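Local structure of hypothetical protein BVU_2266 (Bacteroides vulgatus, 3TZG) at residues V217-I231 / L234-Y248. The protein is of unknown function but folds as a porin-like antiparallel beta barrel, which hints at a possible membrane-associated role. Numbering follows the deposited sequence.
Sequences VHANYRLDDENPVRI and LYNYTKLLSRIDLSY
Tyr248 reaches back over the start of strand 227-235: its ring lies against the CB of Asn227, which sits 3.7 Å from the ring centroid and over the face, a CH-pi contact, while the Asn227 amide stacks at 21° to the ring. With CG anti to its carbonyl carbon (chi1 -59°), the tyrosine brings its OH to Pro228 O in a 2.8 Å hydrogen bond, the donor tilted above the carbonyl plane. Val229 CG1 meets the ring edge at CE1, and Val10 also touches the tyrosine side chain. A phenylalanine here would probably leave Pro228 O without this hydroxyl and the ring less firmly fixed in rotation. Beside it, Ile231 CD1 packs on Leu246 CD1 at 3.9 Å, while backbone bonds from Ile231 N to Ile244 O and from Ile244 N to Ile231 O, each 2.8 Å, join the two antiparallel strands of the hairpin.

The other face of these strands is polar and looser. Arg230 runs alongside Asp245, whose OD1 comes to the edge of the guanidinium, yet their salt bridge is long, 3.8 Å from Arg230 NE to Asp245 OD1. Arg243 NE makes a weak bond to Asp245 OD2, and the two guanidinium groups cross with planes 50° apart. Farther along, His218 and Leu234 form a hydrogen-bonded antiparallel pair, linking strand 213-224 to the far end of strand 227-235.

Three successive barrel strands are thus joined by backbone bonds and an apolar face, whereas on the polar face Asp245, with Glu232 as a weak further partner of Arg230, probably offsets part of the repulsion between two neighbouring arginines.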
loop_
_atom_site.group_PDB
_atom_site.type_symbol
_atom_site.label_atom_id
_atom_site.label_comp_id
_atom_site.label_asym_id
_atom_site.label_seq_id
_atom_site.Cartn_x
_atom_site.Cartn_y
_atom_site.Cartn_z
ATOM N N VAL A 217 -0.388 -14.742 9.831
ATOM C CA VAL A 217 0.827 -14.069 10.298
ATOM C C VAL A 217 0.516 -13.173 11.512
ATOM O O VAL A 217 -0.648 -12.850 11.793
ATOM C CB VAL A 217 1.519 -13.232 9.182
ATOM C CG1 VAL A 217 1.929 -14.099 8.007
ATOM C CG2 VAL A 217 0.645 -12.078 8.723
ATOM N N HIS A 218 1.577 -12.765 12.202
ATOM C CA HIS A 218 1.537 -11.857 13.311
ATOM C C HIS A 218 2.376 -10.630 12.972
ATOM O O HIS A 218 3.481 -10.763 12.427
ATOM C CB HIS A 218 2.049 -12.548 14.581
ATOM C CG HIS A 218 2.121 -11.646 15.789
ATOM N ND1 HIS A 218 0.982 -11.271 16.485
ATOM C CD2 HIS A 218 3.189 -11.045 16.354
ATOM C CE1 HIS A 218 1.404 -10.479 17.453
ATOM N NE2 HIS A 218 2.721 -10.321 17.415
ATOM N N ALA A 219 1.851 -9.429 13.279
ATOM C CA ALA A 219 2.580 -8.179 13.096
ATOM C C ALA A 219 3.170 -7.753 14.413
ATOM O O ALA A 219 2.489 -7.778 15.426
ATOM C CB ALA A 219 1.668 -7.113 12.546
ATOM N N ASN A 220 4.431 -7.419 14.419
ATOM C CA ASN A 220 5.115 -7.038 15.641
ATOM C C ASN A 220 5.715 -5.603 15.505
ATOM O O ASN A 220 6.477 -5.309 14.565
ATOM C CB ASN A 220 6.197 -8.077 15.975
ATOM C CG ASN A 220 6.867 -7.789 17.274
ATOM O OD1 ASN A 220 6.233 -7.828 18.336
ATOM N ND2 ASN A 220 8.118 -7.375 17.207
ATOM N N TYR A 221 5.356 -4.717 16.463
ATOM C CA TYR A 221 5.791 -3.339 16.416
ATOM C C TYR A 221 6.574 -2.939 17.644
ATOM O O TYR A 221 6.065 -3.111 18.754
ATOM C CB TYR A 221 4.573 -2.401 16.292
ATOM C CG TYR A 221 3.554 -2.805 15.263
ATOM C CD1 TYR A 221 3.690 -2.418 13.931
ATOM C CD2 TYR A 221 2.430 -3.546 15.621
ATOM C CE1 TYR A 221 2.752 -2.790 12.971
ATOM C CE2 TYR A 221 1.483 -3.922 14.672
ATOM C CZ TYR A 221 1.648 -3.539 13.346
ATOM O OH TYR A 221 0.737 -3.904 12.393
ATOM N N ARG A 222 7.761 -2.352 17.478
ATOM C CA ARG A 222 8.451 -1.762 18.627
ATOM C C ARG A 222 8.301 -0.266 18.507
ATOM O O ARG A 222 8.515 0.303 17.424
ATOM C CB ARG A 222 9.903 -2.190 18.838
ATOM C CG ARG A 222 10.834 -2.133 17.667
ATOM C CD ARG A 222 12.147 -2.812 18.045
ATOM N NE ARG A 222 11.953 -4.169 18.579
ATOM C CZ ARG A 222 12.950 -4.968 18.955
ATOM N NH1 ARG A 222 14.216 -4.568 18.829
ATOM N NH2 ARG A 222 12.692 -6.179 19.453
ATOM N N LEU A 223 7.794 0.338 19.601
ATOM C CA LEU A 223 7.415 1.743 19.685
ATOM C C LEU A 223 8.372 2.537 20.546
ATOM O O LEU A 223 8.692 2.133 21.664
ATOM C CB LEU A 223 5.989 1.860 20.261
ATOM C CG LEU A 223 4.854 1.163 19.489
ATOM C CD1 LEU A 223 3.735 0.819 20.415
ATOM C CD2 LEU A 223 4.323 2.008 18.343
ATOM N N ASP A 224 8.838 3.662 20.003
ATOM C CA ASP A 224 9.718 4.613 20.683
ATOM C C ASP A 224 8.883 5.845 20.946
ATOM O O ASP A 224 8.530 6.564 20.008
ATOM C CB ASP A 224 10.975 4.898 19.842
ATOM C CG ASP A 224 12.262 5.103 20.621
ATOM O OD1 ASP A 224 12.291 5.992 21.505
ATOM O OD2 ASP A 224 13.266 4.430 20.294
ATOM N N ASP A 225 8.481 6.005 22.216
ATOM C CA ASP A 225 7.581 7.017 22.767
ATOM C C ASP A 225 6.433 7.297 21.764
ATOM O O ASP A 225 6.355 8.387 21.191
ATOM C CB ASP A 225 8.282 8.326 23.251
ATOM C CG ASP A 225 9.417 8.951 22.450
ATOM O OD1 ASP A 225 9.256 9.121 21.224
ATOM O OD2 ASP A 225 10.401 9.422 23.079
ATOM N N GLU A 226 5.559 6.253 21.564
ATOM C CA GLU A 226 4.316 6.221 20.768
ATOM C C GLU A 226 4.558 6.067 19.231
ATOM O O GLU A 226 3.622 5.758 18.497
ATOM C CB GLU A 226 3.494 7.510 21.035
ATOM C CG GLU A 226 2.014 7.500 20.671
ATOM C CD GLU A 226 1.245 8.703 21.202
ATOM O OE1 GLU A 226 0.476 9.308 20.420
ATOM O OE2 GLU A 226 1.450 9.073 22.383
ATOM N N ASN A 227 5.790 6.224 18.764
ATOM C CA ASN A 227 6.092 6.134 17.339
ATOM C C ASN A 227 6.622 4.758 16.942
ATOM O O ASN A 227 7.635 4.326 17.495
ATOM C CB ASN A 227 7.132 7.184 16.966
ATOM C CG ASN A 227 6.734 8.603 17.198
ATOM O OD1 ASN A 227 7.490 9.389 17.754
ATOM N ND2 ASN A 227 5.547 8.961 16.781
ATOM N N PRO A 228 6.058 4.085 15.924
ATOM C CA PRO A 228 6.618 2.780 15.544
ATOM C C PRO A 228 7.974 2.938 14.854
ATOM O O PRO A 228 8.067 3.536 13.765
ATOM C CB PRO A 228 5.566 2.205 14.595
ATOM C CG PRO A 228 4.387 3.038 14.738
ATOM C CD PRO A 228 4.854 4.392 15.129
ATOM N N VAL A 229 9.027 2.403 15.494
ATOM C CA VAL A 229 10.390 2.516 14.961
ATOM C C VAL A 229 10.795 1.201 14.284
ATOM O O VAL A 229 11.825 1.160 13.611
ATOM C CB VAL A 229 11.431 2.969 16.009
ATOM C CG1 VAL A 229 11.242 4.438 16.315
ATOM C CG2 VAL A 229 11.374 2.139 17.288
ATOM N N ARG A 230 9.964 0.149 14.418
ATOM C CA ARG A 230 10.172 -1.118 13.720
ATOM C C ARG A 230 8.835 -1.832 13.493
ATOM O O ARG A 230 8.069 -2.046 14.440
ATOM C CB ARG A 230 11.152 -2.055 14.446
ATOM C CG ARG A 230 11.490 -3.255 13.581
ATOM C CD ARG A 230 11.884 -4.456 14.356
ATOM N NE ARG A 230 13.303 -4.485 14.676
ATOM C CZ ARG A 230 13.867 -5.433 15.427
ATOM N NH1 ARG A 230 13.113 -6.405 15.972
ATOM N NH2 ARG A 230 15.171 -5.392 15.691
ATOM N N ILE A 231 8.587 -2.224 12.235
ATOM C CA ILE A 231 7.407 -2.989 11.817
ATOM C C ILE A 231 7.884 -4.343 11.309
ATOM O O ILE A 231 8.730 -4.388 10.421
ATOM C CB ILE A 231 6.541 -2.249 10.763
ATOM C CG1 ILE A 231 6.131 -0.822 11.252
ATOM C CG2 ILE A 231 5.313 -3.099 10.417
ATOM C CD1 ILE A 231 5.383 0.011 10.259
ATOM N N LEU A 234 5.712 -11.718 11.003
ATOM C CA LEU A 234 6.259 -13.056 11.244
ATOM C C LEU A 234 5.255 -14.201 11.018
ATOM O O LEU A 234 4.063 -14.079 11.322
ATOM C CB LEU A 234 6.755 -13.169 12.690
ATOM C CG LEU A 234 7.843 -12.240 13.133
ATOM C CD1 LEU A 234 7.568 -11.781 14.511
ATOM C CD2 LEU A 234 9.220 -12.893 13.022
ATOM N N TYR A 235 5.790 -15.341 10.561
ATOM C CA TYR A 235 5.082 -16.591 10.404
ATOM C C TYR A 235 5.643 -17.607 11.393
ATOM O O TYR A 235 6.860 -17.745 11.500
ATOM C CB TYR A 235 5.154 -17.121 8.970
ATOM C CG TYR A 235 4.516 -18.492 8.840
ATOM C CD1 TYR A 235 3.133 -18.634 8.703
ATOM C CD2 TYR A 235 5.284 -19.650 8.916
ATOM C CE1 TYR A 235 2.541 -19.898 8.609
ATOM C CE2 TYR A 235 4.701 -20.914 8.847
ATOM C CZ TYR A 235 3.331 -21.038 8.689
ATOM O OH TYR A 235 2.787 -22.305 8.585
ATOM N N ASN A 236 4.749 -18.327 12.093
ATOM C CA ASN A 236 5.030 -19.367 13.078
ATOM C C ASN A 236 6.035 -18.874 14.119
ATOM O O ASN A 236 6.957 -19.605 14.521
ATOM C CB ASN A 236 5.515 -20.648 12.416
ATOM C CG ASN A 236 5.567 -21.803 13.376
ATOM O OD1 ASN A 236 4.713 -21.960 14.271
ATOM N ND2 ASN A 236 6.600 -22.607 13.241
ATOM N N TYR A 237 5.828 -17.622 14.569
ATOM C CA TYR A 237 6.595 -16.913 15.597
ATOM C C TYR A 237 8.043 -16.579 15.195
ATOM O O TYR A 237 8.568 -15.599 15.703
ATOM C CB TYR A 237 6.664 -17.712 16.914
ATOM C CG TYR A 237 5.341 -18.247 17.423
ATOM C CD1 TYR A 237 4.529 -17.477 18.258
ATOM C CD2 TYR A 237 4.960 -19.563 17.181
ATOM C CE1 TYR A 237 3.347 -17.991 18.799
ATOM C CE2 TYR A 237 3.768 -20.081 17.691
ATOM C CZ TYR A 237 2.967 -19.292 18.508
ATOM O OH TYR A 237 1.791 -19.797 19.021
ATOM N N THR A 238 8.700 -17.361 14.340
ATOM C CA THR A 238 10.119 -17.123 14.061
ATOM C C THR A 238 10.445 -16.789 12.599
ATOM O O THR A 238 11.492 -16.175 12.371
ATOM C CB THR A 238 10.940 -18.367 14.447
ATOM O OG1 THR A 238 10.518 -19.484 13.655
ATOM C CG2 THR A 238 10.832 -18.706 15.932
ATOM N N LYS A 239 9.625 -17.217 11.612
ATOM C CA LYS A 239 9.959 -16.916 10.212
ATOM C C LYS A 239 9.630 -15.446 9.920
ATOM O O LYS A 239 8.462 -15.069 9.853
ATOM C CB LYS A 239 9.251 -17.863 9.225
ATOM C CG LYS A 239 9.657 -17.676 7.769
ATOM C CD LYS A 239 8.815 -18.542 6.851
ATOM C CE LYS A 239 9.124 -18.376 5.378
ATOM N NZ LYS A 239 10.450 -18.947 5.008
ATOM N N LEU A 240 10.678 -14.612 9.789
ATOM C CA LEU A 240 10.524 -13.189 9.512
ATOM C C LEU A 240 10.222 -13.017 8.041
ATOM O O LEU A 240 10.977 -13.511 7.209
ATOM C CB LEU A 240 11.783 -12.401 9.942
ATOM C CG LEU A 240 11.748 -10.877 9.812
ATOM C CD1 LEU A 240 10.698 -10.268 10.690
ATOM C CD2 LEU A 240 13.045 -10.304 10.200
ATOM N N LEU A 241 9.095 -12.386 7.720
ATOM C CA LEU A 241 8.676 -12.210 6.334
ATOM C C LEU A 241 9.000 -10.823 5.859
ATOM O O LEU A 241 9.290 -10.673 4.684
ATOM C CB LEU A 241 7.169 -12.501 6.128
ATOM C CG LEU A 241 6.631 -13.879 6.609
ATOM C CD1 LEU A 241 5.183 -14.007 6.353
ATOM C CD2 LEU A 241 7.377 -15.050 5.990
ATOM N N SER A 242 8.935 -9.803 6.738
ATOM C CA SER A 242 9.305 -8.414 6.413
ATOM C C SER A 242 9.699 -7.647 7.665
ATOM O O SER A 242 9.146 -7.872 8.746
ATOM C CB SER A 242 8.183 -7.675 5.696
ATOM O OG SER A 242 7.181 -7.257 6.602
ATOM N N ARG A 243 10.642 -6.726 7.507
ATOM C CA ARG A 243 11.096 -5.843 8.573
ATOM C C ARG A 243 11.341 -4.439 7.988
ATOM O O ARG A 243 12.170 -4.270 7.098
ATOM C CB ARG A 243 12.344 -6.407 9.267
ATOM C CG ARG A 243 12.859 -5.556 10.409
ATOM C CD ARG A 243 14.150 -6.149 10.877
ATOM N NE ARG A 243 14.954 -5.241 11.671
ATOM C CZ ARG A 243 16.021 -5.620 12.354
ATOM N NH1 ARG A 243 16.377 -6.900 12.388
ATOM N NH2 ARG A 243 16.701 -4.736 13.069
ATOM N N ILE A 244 10.600 -3.455 8.492
ATOM C CA ILE A 244 10.746 -2.055 8.115
ATOM C C ILE A 244 11.179 -1.288 9.342
ATOM O O ILE A 244 10.528 -1.374 10.378
ATOM C CB ILE A 244 9.450 -1.477 7.480
ATOM C CG1 ILE A 244 9.204 -2.105 6.083
ATOM C CG2 ILE A 244 9.486 0.055 7.382
ATOM C CD1 ILE A 244 8.086 -3.103 6.088
ATOM N N ASP A 245 12.303 -0.586 9.244
ATOM C CA ASP A 245 12.812 0.242 10.339
ATOM C C ASP A 245 12.525 1.708 10.003
ATOM O O ASP A 245 12.689 2.102 8.849
ATOM C CB ASP A 245 14.308 -0.025 10.586
ATOM C CG ASP A 245 14.622 -1.337 11.305
ATOM O OD1 ASP A 245 13.918 -1.666 12.276
ATOM O OD2 ASP A 245 15.656 -1.956 10.984
ATOM N N LEU A 246 12.015 2.488 10.964
ATOM C CA LEU A 246 11.651 3.886 10.715
ATOM C C LEU A 246 12.305 4.842 11.706
ATOM O O LEU A 246 12.453 4.528 12.902
ATOM C CB LEU A 246 10.123 4.087 10.775
ATOM C CG LEU A 246 9.267 3.267 9.818
ATOM C CD1 LEU A 246 8.691 2.066 10.521
ATOM C CD2 LEU A 246 8.133 4.076 9.323
ATOM N N SER A 247 12.678 6.032 11.211
ATOM C CA SER A 247 13.302 7.080 12.021
ATOM C C SER A 247 12.465 8.339 11.953
ATOM O O SER A 247 11.873 8.639 10.911
ATOM C CB SER A 247 14.727 7.346 11.554
ATOM O OG SER A 247 15.329 8.393 12.296
ATOM N N TYR A 248 12.433 9.083 13.063
ATOM C CA TYR A 248 11.672 10.327 13.194
ATOM C C TYR A 248 12.611 11.502 13.523
ATOM O O TYR A 248 12.133 12.610 13.778
ATOM C CB TYR A 248 10.590 10.160 14.272
ATOM C CG TYR A 248 9.603 9.048 13.984
ATOM C CD1 TYR A 248 9.903 7.724 14.295
ATOM C CD2 TYR A 248 8.360 9.319 13.410
ATOM C CE1 TYR A 248 9.019 6.694 13.990
ATOM C CE2 TYR A 248 7.455 8.298 13.129
ATOM C CZ TYR A 248 7.791 6.990 13.424
ATOM O OH TYR A 248 6.894 5.994 13.186
#